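PDB 2EPG: tRNA-splicing ligase RtcB, which probably joins RNA ends in a GTP- and manganese-dependent reaction, ligating a 3'-phosphate or 2',3'-cyclic phosphate end to a 5'-hydroxyl end. Local coordinates for residues Gly213-Glu218 against Ile245-Arg250; Pro205-Leu210 against Phe305-Leu310; Cys109-Leu114 against Pro380-Gly385; Tyr335-Asn340 against Gly358-Phe363. All blocks are in the same frame, centred on the assembly; numbering follows the deposited sequence.

Overall arrangement
Contacts 1, 3 and 4 surround the predicted manganese and GMP site, and contact 2 lies behind it on helix 288-321. Strands 216-225, 240-247, 110-119 and 332-347 are successive antiparallel neighbours; contact 1, and the 110-119 and 332-347 sides of contacts 3 and 4, lie on them. The centres of contacts 1 and 3 are 10 Å apart, and Cys109 SG lies 3.3 Å from His246 CE1. Contacts 3 and 4, with centres 8 Å apart, are joined by the salt bridge of Arg112 NE to Asp336 OD1 at 2.8 Å. Asp336 OD2 turns to Arg308 NH1 of contact 2, at 3.0 Å. Contact 2 meets contact 1 where Arg250 NE lies 2.8 Å from Thr209 OG1.

Contact 1 of 4, residues Gly213-Glu218 against Ile245-Arg250; sequences GNHFLE and IHTGSR
His246 turns its side chain to the same face of the sheet as Phe216, and the two meet over the phenyl ring. His246 CB stands over one face of that ring, 4.1 Å from its centroid and 15° off the normal, a CH-pi contact; the two ring planes are inclined at 46°. Phe216 reaches this place with CG between its backbone N and carbonyl carbon, while His246 CG, anti to the backbone N, takes the imidazole obliquely past the phenyl ring. His215 approaches differently: its ring lies at 54° to that of His246, and the two ND1 atoms are 3.7 Å apart, with His246 ND1 in the plane of the His215 ring at its edge. Thr247 OG1 sits over a face of the His215 ring and has its own hydrogen bond to Leu210 O. Two backbone bonds fix the antiparallel pairing, Phe216 N to His246 O at 3.0 Å and His246 N to Phe216 O at 2.8 Å. Leu217 and Ile245 point to the other face of the sheet. The resulting aromatic cluster of His215, Phe216 and His246 fits the predicted RtcB active site, in which His215 and His246 would bind different manganese ions.

Contact 2 of 4, residues Pro205-Leu210 against Phe305-Leu310; sequences PQIGTL and FANRQL
The flat carboxamide of Asn307 meets the 205-210 loop along its edge, both polar ends being engaged by backbone of a type II beta turn that runs from Gln206 to Thr209. At the oxygen end, Gly208 N points at OD1 with a C=O...N angle of 162°; the modelled Gly208 N to Asn307 OD1 spacing of 2.5 Å is short enough that its exact value is doubtful. Thr209 N adds a weak, bent bond to the same oxygen. At the nitrogen end, Asn307 ND2 donates to Thr209 O at 3.0 Å, with that oxygen only 3° out of the amide plane. The pair of ends therefore fixes the flip of the amide and holds its plane against the turn. With CG anti to the backbone N, the group extends from helix 288-321 far enough to meet the loop. Asn307 ND2 also makes a weak bond to Gly248 O, and thus serves both the turn, through Thr209 O, and the loop after strand 240-247.

Gly208 holds the third position of the turn with a positive phi, where a side chain would be jammed against the preceding carbonyl oxygen and would also strike Leu310. Beside the amide the contact is apolar. Ile207 and Leu310 meet at about a right angle, CG1 of Ile207 lying 4.0 Å from CD1 of Leu310, and Ile207 CD1 reaches Ala306 CB at 4.4 Å. Closest of the carbon contacts, Leu310 CD1 rests 3.5 Å from Gly208 CA.

Contact 3 of 4, residues Cys109-Leu114 against Pro380-Gly385; sequences CGVRLL and PVLVPG
The carbonyl oxygen of Leu382, a residue whose side chain presses on Val111 and Leu113, accepts a hydrogen bond from His339 NE2, so the Leu382 backbone is bonded to a predicted manganese- and GMP-binding histidine while the Leu382 side chain packs into the apolar core. Between the two segments themselves the contact is carbon against carbon. Their strand axes approach to 7.8 Å at an angle of 110°, which identifies face-to-face packing of crossing strands; edge-to-edge pairing would bring them nearer. Leu382 carries most of it. Its CG is anti to the carbonyl carbon (chi1 -49°), which sends the two methyls onto strand 110-119. CD1 meets Leu113 CB at 3.8 Å and also lies 3.7 Å from Val111 O, while CD2 touches Leu113 CD2 at 4.0 Å. Nearer the backbone, Leu382 CB meets Val111 CG1 at 4.0 Å. The two methyls of Val111 divide their work, for CG2 turns instead to Pro384, 3.9 Å from its CG. Were Val111 cut back to an alanine, the Pro384 ring and Leu382 CB would probably both lose their methyl neighbours, leaving the ring freer to shift. Pro384, a predicted GMP-binding residue, also touches His246 and His339, so the packing joins strand 110-119 to a loop of the predicted GMP site, consistent with an RtcB ligase active site.

Contact 4 of 4, residues Tyr335-Asn340 against Gly358-Phe363; sequences YDLAHN and GATRAF
Thr360 meets residues of 335-340 with two of its side-chain carbons. Its CB lies 3.7 Å from Leu337 CD1. From there the branches part: CG2, anti to the carbonyl carbon, runs alongside His339, 3.5 Å from both CD2 and NE2 of that imidazole, while OG1, between the backbone N and carbonyl carbon (chi1 53°), is hydrogen-bonded to Cys409 O. The methyl therefore flanks His339, whose ND1 bonds to ND1 of His410, the predicted guanylylated histidine.

At the Gly358 end the evidence is polar. His339 O accepts Ala359 N at 3.1 Å and, weakly, Gly358 N. The same Gly358 N also reaches Asn340 OD1 at 2.8 Å, with an N-H...O angle of 137° and the donor tilted 25° from the carboxamide's carbonyl plane. Asn340 ND2 turns to Asp106 O, so both ends of the amide are held. Exchanging Asn340 for an alanine is likely to take from Gly358 N the stronger of its two bonds described, and from Asp106 O this donor. Farther along, a water accepts from Arg361 N at 3.0 Å and also lies close to Ala338 O. Phe363 CD1 lies 3.6 Å above the guanidinium plane of Arg361, over its centre. One N-H shared by two acceptors implies bent, individually modest bonds, which together probably help hold the backbone bearing His339 and Asn340, predicted GMP-binding residues.

Contact 1 of 4, residues Gly213-Glu218 against Ile245-Arg250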
loop_
_atom_site.group_PDB
_atom_site.type_symbol
_atom_site.label_atom_id
_atom_site.label_comp_id
_atom_site.label_asym_id
_atom_site.label_seq_id
_atom_site.Cartn_x
_atom_site.Cartn_y
_atom_site.Cartn_z
ATOM N N GLY A 213 10.914 10.410 5.627
ATOM C CA GLY A 213 11.320 9.114 5.133
ATOM C C GLY A 213 11.024 9.057 3.654
ATOM O O GLY A 213 11.211 10.044 2.945
ATOM N N ASN A 214 10.537 7.915 3.192
ATOM C CA ASN A 214 10.225 7.745 1.783
ATOM C C ASN A 214 8.810 8.162 1.379
ATOM O O ASN A 214 8.216 7.565 0.482
ATOM C CB ASN A 214 10.480 6.289 1.385
ATOM C CG ASN A 214 11.966 5.972 1.250
ATOM O OD1 ASN A 214 12.801 6.491 2.007
ATOM N ND2 ASN A 214 12.302 5.108 0.292
ATOM N N HIS A 215 8.267 9.184 2.035
ATOM C CA HIS A 215 6.930 9.667 1.690
ATOM C C HIS A 215 7.065 10.911 0.818
ATOM O O HIS A 215 7.945 11.742 1.034
ATOM C CB HIS A 215 6.110 9.985 2.947
ATOM C CG HIS A 215 5.852 8.791 3.813
ATOM N ND1 HIS A 215 5.311 7.622 3.323
ATOM C CD2 HIS A 215 6.064 8.584 5.135
ATOM C CE1 HIS A 215 5.203 6.744 4.305
ATOM N NE2 HIS A 215 5.653 7.302 5.415
ATOM N N PHE A 216 6.186 11.039 -0.166
ATOM C CA PHE A 216 6.246 12.166 -1.075
ATOM C C PHE A 216 4.997 12.231 -1.933
ATOM O O PHE A 216 4.092 11.400 -1.844
ATOM C CB PHE A 216 7.452 12.010 -1.994
ATOM C CG PHE A 216 7.432 10.731 -2.777
ATOM C CD1 PHE A 216 6.800 10.664 -4.010
ATOM C CD2 PHE A 216 7.952 9.564 -2.231
ATOM C CE1 PHE A 216 6.674 9.454 -4.689
ATOM C CE2 PHE A 216 7.834 8.348 -2.899
ATOM C CZ PHE A 216 7.191 8.293 -4.132
ATOM N N LEU A 217 4.984 13.234 -2.786
ATOM C CA LEU A 217 3.902 13.442 -3.705
ATOM C C LEU A 217 4.610 13.837 -4.990
ATOM O O LEU A 217 5.590 14.569 -4.946
ATOM C CB LEU A 217 3.028 14.563 -3.166
ATOM C CG LEU A 217 2.101 15.416 -4.018
ATOM C CD1 LEU A 217 1.138 16.154 -3.095
ATOM C CD2 LEU A 217 2.910 16.403 -4.851
ATOM N N GLU A 218 4.183 13.309 -6.132
ATOM C CA GLU A 218 4.814 13.737 -7.364
ATOM C C GLU A 218 3.853 13.908 -8.527
ATOM O O GLU A 218 2.875 13.162 -8.678
ATOM C CB GLU A 218 6.012 12.842 -7.761
ATOM C CG GLU A 218 5.820 11.354 -7.792
ATOM C CD GLU A 218 7.080 10.616 -8.260
ATOM O OE1 GLU A 218 8.196 10.901 -7.759
ATOM O OE2 GLU A 218 6.952 9.740 -9.130
ATOM N N ILE A 245 0.493 10.165 -4.743
ATOM C CA ILE A 245 0.644 10.499 -3.320
ATOM C C ILE A 245 1.032 9.234 -2.544
ATOM O O ILE A 245 0.308 8.238 -2.551
ATOM C CB ILE A 245 -0.687 11.037 -2.747
ATOM C CG1 ILE A 245 -1.119 12.285 -3.525
ATOM C CG2 ILE A 245 -0.529 11.347 -1.262
ATOM C CD1 ILE A 245 -2.613 12.655 -3.334
ATOM N N HIS A 246 2.175 9.294 -1.875
ATOM C CA HIS A 246 2.711 8.175 -1.115
ATOM C C HIS A 246 2.876 8.586 0.334
ATOM O O HIS A 246 3.747 9.405 0.655
ATOM C CB HIS A 246 4.078 7.783 -1.674
ATOM C CG HIS A 246 4.573 6.453 -1.194
ATOM N ND1 HIS A 246 4.380 6.004 0.095
ATOM C CD2 HIS A 246 5.270 5.481 -1.828
ATOM C CE1 HIS A 246 4.934 4.813 0.233
ATOM N NE2 HIS A 246 5.480 4.473 -0.920
ATOM N N THR A 247 2.027 8.034 1.198
ATOM C CA THR A 247 2.080 8.319 2.618
ATOM C C THR A 247 1.126 7.389 3.379
ATOM O O THR A 247 0.318 6.662 2.763
ATOM C CB THR A 247 1.741 9.797 2.921
ATOM O OG1 THR A 247 1.961 10.046 4.313
ATOM C CG2 THR A 247 0.279 10.109 2.571
ATOM N N GLY A 248 1.225 7.408 4.709
ATOM C CA GLY A 248 0.404 6.524 5.519
ATOM C C GLY A 248 -0.307 7.092 6.731
ATOM O O GLY A 248 -0.866 8.192 6.679
ATOM N N SER A 249 -0.308 6.324 7.822
ATOM C CA SER A 249 -0.982 6.738 9.053
ATOM C C SER A 249 -0.094 7.616 9.937
ATOM O O SER A 249 -0.464 7.969 11.060
ATOM C CB SER A 249 -1.486 5.513 9.832
ATOM O OG SER A 249 -0.466 4.544 10.020
ATOM N N ARG A 250 1.070 7.974 9.411
ATOM C CA ARG A 250 1.999 8.839 10.116
ATOM C C ARG A 250 2.393 8.314 11.508
ATOM O O ARG A 250 2.706 7.135 11.666
ATOM C CB ARG A 250 1.376 10.227 10.190
ATOM C CG ARG A 250 0.961 10.737 8.817
ATOM C CD ARG A 250 2.141 11.258 7.975
ATOM N NE ARG A 250 2.504 12.629 8.346
ATOM C CZ ARG A 250 3.500 12.954 9.169
ATOM N NH1 ARG A 250 3.733 14.231 9.455
ATOM N NH2 ARG A 250 4.287 12.008 9.677
#

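Contact 2 of 4, residues Pro205-Leu210 against Phe305-Leu310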
loop_
_atom_site.group_PDB
_atom_site.type_symbol
_atom_site.label_atom_id
_atom_site.label_comp_id
_atom_site.label_asym_id
_atom_site.label_seq_id
_atom_site.Cartn_x
_atom_site.Cartn_y
_atom_site.Cartn_z
ATOM N N PRO A 205 -2.527 15.719 14.863
ATOM C CA PRO A 205 -2.149 16.979 14.219
ATOM C C PRO A 205 -1.345 16.767 12.940
ATOM O O PRO A 205 -0.867 17.729 12.333
ATOM C CB PRO A 205 -1.327 17.678 15.299
ATOM C CG PRO A 205 -0.619 16.534 15.951
ATOM C CD PRO A 205 -1.732 15.495 16.084
ATOM N N GLN A 206 -1.183 15.513 12.532
ATOM C CA GLN A 206 -0.416 15.221 11.325
ATOM C C GLN A 206 -1.304 14.980 10.108
ATOM O O GLN A 206 -0.802 14.848 8.990
ATOM C CB GLN A 206 0.487 14.004 11.552
ATOM C CG GLN A 206 1.458 14.146 12.736
ATOM C CD GLN A 206 2.318 12.903 12.964
ATOM O OE1 GLN A 206 1.809 11.778 13.084
ATOM N NE2 GLN A 206 3.629 13.103 13.037
ATOM N N ILE A 207 -2.619 14.934 10.311
ATOM C CA ILE A 207 -3.521 14.689 9.191
ATOM C C ILE A 207 -3.300 15.738 8.121
ATOM O O ILE A 207 -3.184 16.930 8.414
ATOM C CB ILE A 207 -5.019 14.660 9.636
ATOM C CG1 ILE A 207 -5.898 14.112 8.509
ATOM C CG2 ILE A 207 -5.496 16.034 10.017
ATOM C CD1 ILE A 207 -7.325 13.856 8.947
ATOM N N GLY A 208 -3.190 15.287 6.878
ATOM C CA GLY A 208 -2.978 16.211 5.777
ATOM C C GLY A 208 -1.524 16.502 5.499
ATOM O O GLY A 208 -1.208 17.480 4.821
ATOM N N THR A 209 -0.628 15.657 5.999
ATOM C CA THR A 209 0.813 15.862 5.777
ATOM C C THR A 209 1.432 14.583 5.254
ATOM O O THR A 209 0.948 13.493 5.544
ATOM C CB THR A 209 1.546 16.254 7.072
ATOM O OG1 THR A 209 1.455 15.176 8.018
ATOM C CG2 THR A 209 0.922 17.502 7.680
ATOM N N LEU A 210 2.504 14.725 4.486
ATOM C CA LEU A 210 3.192 13.593 3.887
ATOM C C LEU A 210 4.053 12.806 4.862
ATOM O O LEU A 210 4.082 11.578 4.819
ATOM C CB LEU A 210 4.049 14.094 2.713
ATOM C CG LEU A 210 3.227 14.571 1.510
ATOM C CD1 LEU A 210 4.073 15.391 0.529
ATOM C CD2 LEU A 210 2.645 13.342 0.831
ATOM N N PHE A 305 -6.175 6.534 5.163
ATOM C CA PHE A 305 -7.020 6.784 4.000
ATOM C C PHE A 305 -7.429 8.264 3.964
ATOM O O PHE A 305 -7.397 8.896 2.916
ATOM C CB PHE A 305 -8.282 5.909 4.042
ATOM C CG PHE A 305 -8.085 4.513 3.489
ATOM C CD1 PHE A 305 -8.591 3.407 4.168
ATOM C CD2 PHE A 305 -7.420 4.308 2.280
ATOM C CE1 PHE A 305 -8.441 2.124 3.661
ATOM C CE2 PHE A 305 -7.263 3.031 1.761
ATOM C CZ PHE A 305 -7.775 1.931 2.454
ATOM N N ALA A 306 -7.800 8.814 5.120
ATOM C CA ALA A 306 -8.237 10.211 5.227
ATOM C C ALA A 306 -7.112 11.166 4.930
ATOM O O ALA A 306 -7.309 12.216 4.318
ATOM C CB ALA A 306 -8.789 10.484 6.619
ATOM N N ASN A 307 -5.923 10.804 5.379
ATOM C CA ASN A 307 -4.752 11.630 5.152
ATOM C C ASN A 307 -4.491 11.806 3.650
ATOM O O ASN A 307 -4.183 12.912 3.188
ATOM C CB ASN A 307 -3.529 10.994 5.823
ATOM C CG ASN A 307 -2.310 11.881 5.741
ATOM O OD1 ASN A 307 -2.404 13.083 5.970
ATOM N ND2 ASN A 307 -1.158 11.300 5.425
ATOM N N ARG A 308 -4.590 10.716 2.890
ATOM C CA ARG A 308 -4.358 10.802 1.456
ATOM C C ARG A 308 -5.505 11.579 0.804
ATOM O O ARG A 308 -5.292 12.348 -0.134
ATOM C CB ARG A 308 -4.218 9.400 0.845
ATOM C CG ARG A 308 -2.917 8.689 1.258
ATOM C CD ARG A 308 -2.569 7.499 0.352
ATOM N NE ARG A 308 -3.458 6.346 0.510
ATOM C CZ ARG A 308 -3.256 5.342 1.358
ATOM N NH1 ARG A 308 -4.121 4.346 1.412
ATOM N NH2 ARG A 308 -2.194 5.329 2.158
ATOM N N GLN A 309 -6.721 11.383 1.305
ATOM C CA GLN A 309 -7.860 12.093 0.764
ATOM C C GLN A 309 -7.651 13.597 0.953
ATOM O O GLN A 309 -7.890 14.374 0.027
ATOM C CB GLN A 309 -9.153 11.652 1.466
ATOM C CG GLN A 309 -10.399 12.426 1.023
ATOM C CD GLN A 309 -10.742 12.219 -0.465
ATOM O OE1 GLN A 309 -10.726 11.094 -0.969
ATOM N NE2 GLN A 309 -11.071 13.301 -1.154
ATOM N N LEU A 310 -7.172 14.002 2.134
ATOM C CA LEU A 310 -6.956 15.424 2.420
ATOM C C LEU A 310 -5.889 15.992 1.513
ATOM O O LEU A 310 -6.033 17.079 0.971
ATOM C CB LEU A 310 -6.521 15.652 3.883
ATOM C CG LEU A 310 -7.250 16.734 4.705
ATOM C CD1 LEU A 310 -6.388 17.156 5.907
ATOM C CD2 LEU A 310 -7.583 17.945 3.843
#

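Contact 3 of 4, residues Cys109-Leu114 against Pro380-Gly385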
loop_
_atom_site.group_PDB
_atom_site.type_symbol
_atom_site.label_atom_id
_atom_site.label_comp_id
_atom_site.label_asym_id
_atom_site.label_seq_id
_atom_site.Cartn_x
_atom_site.Cartn_y
_atom_site.Cartn_z
ATOM N N CYS A 109 0.358 2.480 4.994
ATOM C CA CYS A 109 1.229 3.385 4.264
ATOM C C CYS A 109 0.718 2.929 2.893
ATOM O O CYS A 109 0.579 1.717 2.650
ATOM C CB CYS A 109 2.703 2.977 4.413
ATOM S SG CYS A 109 3.834 3.765 3.211
ATOM N N GLY A 110 0.404 3.865 2.012
ATOM C CA GLY A 110 -0.125 3.447 0.733
ATOM C C GLY A 110 0.054 4.463 -0.365
ATOM O O GLY A 110 0.824 5.413 -0.222
ATOM N N VAL A 111 -0.695 4.280 -1.448
ATOM C CA VAL A 111 -0.565 5.151 -2.597
ATOM C C VAL A 111 -1.887 5.574 -3.208
ATOM O O VAL A 111 -2.802 4.768 -3.333
ATOM C CB VAL A 111 0.240 4.432 -3.720
ATOM C CG1 VAL A 111 0.546 5.392 -4.847
ATOM C CG2 VAL A 111 1.518 3.825 -3.140
ATOM N N ARG A 112 -1.978 6.841 -3.591
ATOM C CA ARG A 112 -3.155 7.325 -4.282
ATOM C C ARG A 112 -2.657 7.926 -5.597
ATOM O O ARG A 112 -1.651 8.656 -5.614
ATOM C CB ARG A 112 -3.892 8.409 -3.500
ATOM C CG ARG A 112 -4.990 9.062 -4.348
ATOM C CD ARG A 112 -5.936 9.992 -3.594
ATOM N NE ARG A 112 -6.752 9.332 -2.574
ATOM C CZ ARG A 112 -7.916 9.817 -2.145
ATOM N NH1 ARG A 112 -8.619 9.197 -1.207
ATOM N NH2 ARG A 112 -8.404 10.915 -2.690
ATOM N N LEU A 113 -3.342 7.608 -6.692
ATOM C CA LEU A 113 -2.980 8.172 -7.980
ATOM C C LEU A 113 -4.154 8.978 -8.540
ATOM O O LEU A 113 -5.264 8.453 -8.706
ATOM C CB LEU A 113 -2.597 7.078 -8.990
ATOM C CG LEU A 113 -2.148 7.576 -10.378
ATOM C CD1 LEU A 113 -0.835 8.362 -10.269
ATOM C CD2 LEU A 113 -1.919 6.397 -11.305
ATOM N N LEU A 114 -3.903 10.258 -8.809
ATOM C CA LEU A 114 -4.907 11.124 -9.401
ATOM C C LEU A 114 -4.569 11.173 -10.903
ATOM O O LEU A 114 -3.391 11.190 -11.276
ATOM C CB LEU A 114 -4.827 12.547 -8.808
ATOM C CG LEU A 114 -4.957 12.741 -7.290
ATOM C CD1 LEU A 114 -4.935 14.235 -6.942
ATOM C CD2 LEU A 114 -6.256 12.109 -6.811
ATOM N N PRO A 380 -6.782 -1.691 -10.251
ATOM C CA PRO A 380 -5.511 -1.026 -10.558
ATOM C C PRO A 380 -4.512 -1.375 -9.434
ATOM O O PRO A 380 -4.898 -1.533 -8.271
ATOM C CB PRO A 380 -5.871 0.470 -10.526
ATOM C CG PRO A 380 -7.353 0.498 -10.836
ATOM C CD PRO A 380 -7.881 -0.716 -10.098
ATOM N N VAL A 381 -3.237 -1.503 -9.785
ATOM C CA VAL A 381 -2.196 -1.789 -8.807
ATOM C C VAL A 381 -1.192 -0.682 -9.044
ATOM O O VAL A 381 -0.634 -0.561 -10.141
ATOM C CB VAL A 381 -1.522 -3.155 -9.052
ATOM C CG1 VAL A 381 -0.315 -3.316 -8.114
ATOM C CG2 VAL A 381 -2.521 -4.277 -8.814
ATOM N N LEU A 382 -0.971 0.127 -8.014
ATOM C CA LEU A 382 -0.076 1.275 -8.116
ATOM C C LEU A 382 1.281 0.909 -7.552
ATOM O O LEU A 382 1.414 0.590 -6.371
ATOM C CB LEU A 382 -0.685 2.462 -7.351
ATOM C CG LEU A 382 -2.162 2.715 -7.707
ATOM C CD1 LEU A 382 -2.748 3.865 -6.876
ATOM C CD2 LEU A 382 -2.270 3.010 -9.201
ATOM N N VAL A 383 2.290 0.944 -8.411
ATOM C CA VAL A 383 3.643 0.590 -8.023
ATOM C C VAL A 383 4.538 1.816 -8.128
ATOM O O VAL A 383 5.071 2.131 -9.193
ATOM C CB VAL A 383 4.179 -0.547 -8.930
ATOM C CG1 VAL A 383 5.612 -0.888 -8.579
ATOM C CG2 VAL A 383 3.312 -1.778 -8.766
ATOM N N PRO A 384 4.716 2.531 -7.013
ATOM C CA PRO A 384 5.562 3.720 -7.038
ATOM C C PRO A 384 7.032 3.288 -7.039
ATOM O O PRO A 384 7.385 2.241 -6.481
ATOM C CB PRO A 384 5.167 4.421 -5.747
ATOM C CG PRO A 384 5.012 3.252 -4.802
ATOM C CD PRO A 384 4.256 2.235 -5.642
ATOM N N GLY A 385 7.884 4.056 -7.697
ATOM C CA GLY A 385 9.295 3.721 -7.676
ATOM C C GLY A 385 9.856 4.586 -6.567
ATOM O O GLY A 385 9.105 5.059 -5.706
#

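Contact 4 of 4, residues Tyr335-Asn340 against Gly358-Phe363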
loop_
_atom_site.group_PDB
_atom_site.type_symbol
_atom_site.label_atom_id
_atom_site.label_comp_id
_atom_site.label_asym_id
_atom_site.label_seq_id
_atom_site.Cartn_x
_atom_site.Cartn_y
_atom_site.Cartn_z
ATOM N N TYR A 335 -7.184 5.439 -8.542
ATOM C CA TYR A 335 -7.302 4.422 -7.490
ATOM C C TYR A 335 -6.480 4.833 -6.266
ATOM O O TYR A 335 -5.663 5.752 -6.331
ATOM C CB TYR A 335 -6.836 3.033 -7.968
ATOM C CG TYR A 335 -7.519 1.924 -7.208
ATOM C CD1 TYR A 335 -8.910 1.830 -7.192
ATOM C CD2 TYR A 335 -6.795 0.980 -6.492
ATOM C CE1 TYR A 335 -9.553 0.820 -6.473
ATOM C CE2 TYR A 335 -7.438 -0.029 -5.787
ATOM C CZ TYR A 335 -8.817 -0.096 -5.784
ATOM O OH TYR A 335 -9.462 -1.092 -5.083
ATOM N N ASP A 336 -6.703 4.144 -5.155
ATOM C CA ASP A 336 -5.972 4.393 -3.918
ATOM C C ASP A 336 -5.948 3.058 -3.166
ATOM O O ASP A 336 -7.000 2.469 -2.910
ATOM C CB ASP A 336 -6.685 5.501 -3.116
ATOM C CG ASP A 336 -6.052 5.754 -1.740
ATOM O OD1 ASP A 336 -5.864 6.938 -1.387
ATOM O OD2 ASP A 336 -5.766 4.785 -1.000
ATOM N N LEU A 337 -4.753 2.566 -2.838
ATOM C CA LEU A 337 -4.636 1.298 -2.133
ATOM C C LEU A 337 -3.463 1.245 -1.164
ATOM O O LEU A 337 -2.482 1.968 -1.297
ATOM C CB LEU A 337 -4.517 0.123 -3.123
ATOM C CG LEU A 337 -3.136 -0.185 -3.732
ATOM C CD1 LEU A 337 -3.224 -1.413 -4.654
ATOM C CD2 LEU A 337 -2.633 1.033 -4.510
ATOM N N ALA A 338 -3.593 0.366 -0.179
ATOM C CA ALA A 338 -2.589 0.173 0.853
ATOM C C ALA A 338 -1.453 -0.734 0.408
ATOM O O ALA A 338 -1.640 -1.581 -0.460
ATOM C CB ALA A 338 -3.254 -0.427 2.095
ATOM N N HIS A 339 -0.286 -0.548 1.024
ATOM C CA HIS A 339 0.898 -1.364 0.763
ATOM C C HIS A 339 1.232 -2.152 2.039
ATOM O O HIS A 339 2.025 -3.087 2.002
ATOM C CB HIS A 339 2.090 -0.485 0.333
ATOM C CG HIS A 339 2.047 -0.077 -1.110
ATOM N ND1 HIS A 339 3.187 0.075 -1.876
ATOM C CD2 HIS A 339 1.003 0.147 -1.946
ATOM C CE1 HIS A 339 2.846 0.365 -3.121
ATOM N NE2 HIS A 339 1.526 0.412 -3.190
ATOM N N ASN A 340 0.638 -1.751 3.171
ATOM C CA ASN A 340 0.820 -2.447 4.456
ATOM C C ASN A 340 -0.560 -2.542 5.089
ATOM O O ASN A 340 -1.167 -1.513 5.387
ATOM C CB ASN A 340 1.724 -1.677 5.441
ATOM C CG ASN A 340 3.172 -1.593 4.992
ATOM O OD1 ASN A 340 3.752 -2.568 4.529
ATOM N ND2 ASN A 340 3.767 -0.424 5.157
ATOM N N GLY A 358 4.243 -4.519 2.543
ATOM C CA GLY A 358 4.994 -4.224 1.333
ATOM C C GLY A 358 4.503 -5.068 0.167
ATOM O O GLY A 358 5.291 -5.628 -0.595
ATOM N N ALA A 359 3.190 -5.185 0.053
ATOM C CA ALA A 359 2.568 -5.945 -1.022
ATOM C C ALA A 359 1.177 -5.353 -1.116
ATOM O O ALA A 359 0.684 -4.743 -0.157
ATOM C CB ALA A 359 2.503 -7.429 -0.680
ATOM N N THR A 360 0.552 -5.518 -2.269
ATOM C CA THR A 360 -0.759 -4.942 -2.512
ATOM C C THR A 360 -1.854 -5.941 -2.738
ATOM O O THR A 360 -1.598 -7.075 -3.124
ATOM C CB THR A 360 -0.743 -4.052 -3.780
ATOM O OG1 THR A 360 -0.218 -4.812 -4.882
ATOM C CG2 THR A 360 0.110 -2.811 -3.566
ATOM N N ARG A 361 -3.083 -5.500 -2.486
ATOM C CA ARG A 361 -4.246 -6.316 -2.761
ATOM C C ARG A 361 -4.317 -6.085 -4.261
ATOM O O ARG A 361 -4.032 -4.984 -4.730
ATOM C CB ARG A 361 -5.513 -5.759 -2.102
ATOM C CG ARG A 361 -6.692 -6.708 -2.197
ATOM C CD ARG A 361 -8.007 -6.049 -1.777
ATOM N NE ARG A 361 -8.462 -5.070 -2.756
ATOM C CZ ARG A 361 -9.637 -4.448 -2.693
ATOM N NH1 ARG A 361 -9.986 -3.570 -3.625
ATOM N NH2 ARG A 361 -10.464 -4.698 -1.690
ATOM N N ALA A 362 -4.695 -7.105 -5.012
ATOM C CA ALA A 362 -4.731 -6.965 -6.461
ATOM C C ALA A 362 -5.815 -7.848 -7.045
ATOM O O ALA A 362 -5.523 -8.842 -7.728
ATOM C CB ALA A 362 -3.368 -7.343 -7.033
ATOM N N PHE A 363 -7.064 -7.491 -6.752
ATOM C CA PHE A 363 -8.197 -8.246 -7.241
ATOM C C PHE A 363 -8.301 -8.242 -8.767
ATOM O O PHE A 363 -7.882 -7.285 -9.451
ATOM C CB PHE A 363 -9.480 -7.737 -6.585
ATOM C CG PHE A 363 -9.628 -8.159 -5.140
ATOM C CD1 PHE A 363 -10.642 -7.633 -4.347
ATOM C CD2 PHE A 363 -8.731 -9.069 -4.572
ATOM C CE1 PHE A 363 -10.766 -8.007 -3.010
ATOM C CE2 PHE A 363 -8.839 -9.457 -3.233
ATOM C CZ PHE A 363 -9.862 -8.922 -2.445
HETATM O O HOH W 1 -3.617 -3.015 -0.866
HETATM O O HOH W 2 -1.869 -3.937 1.266
#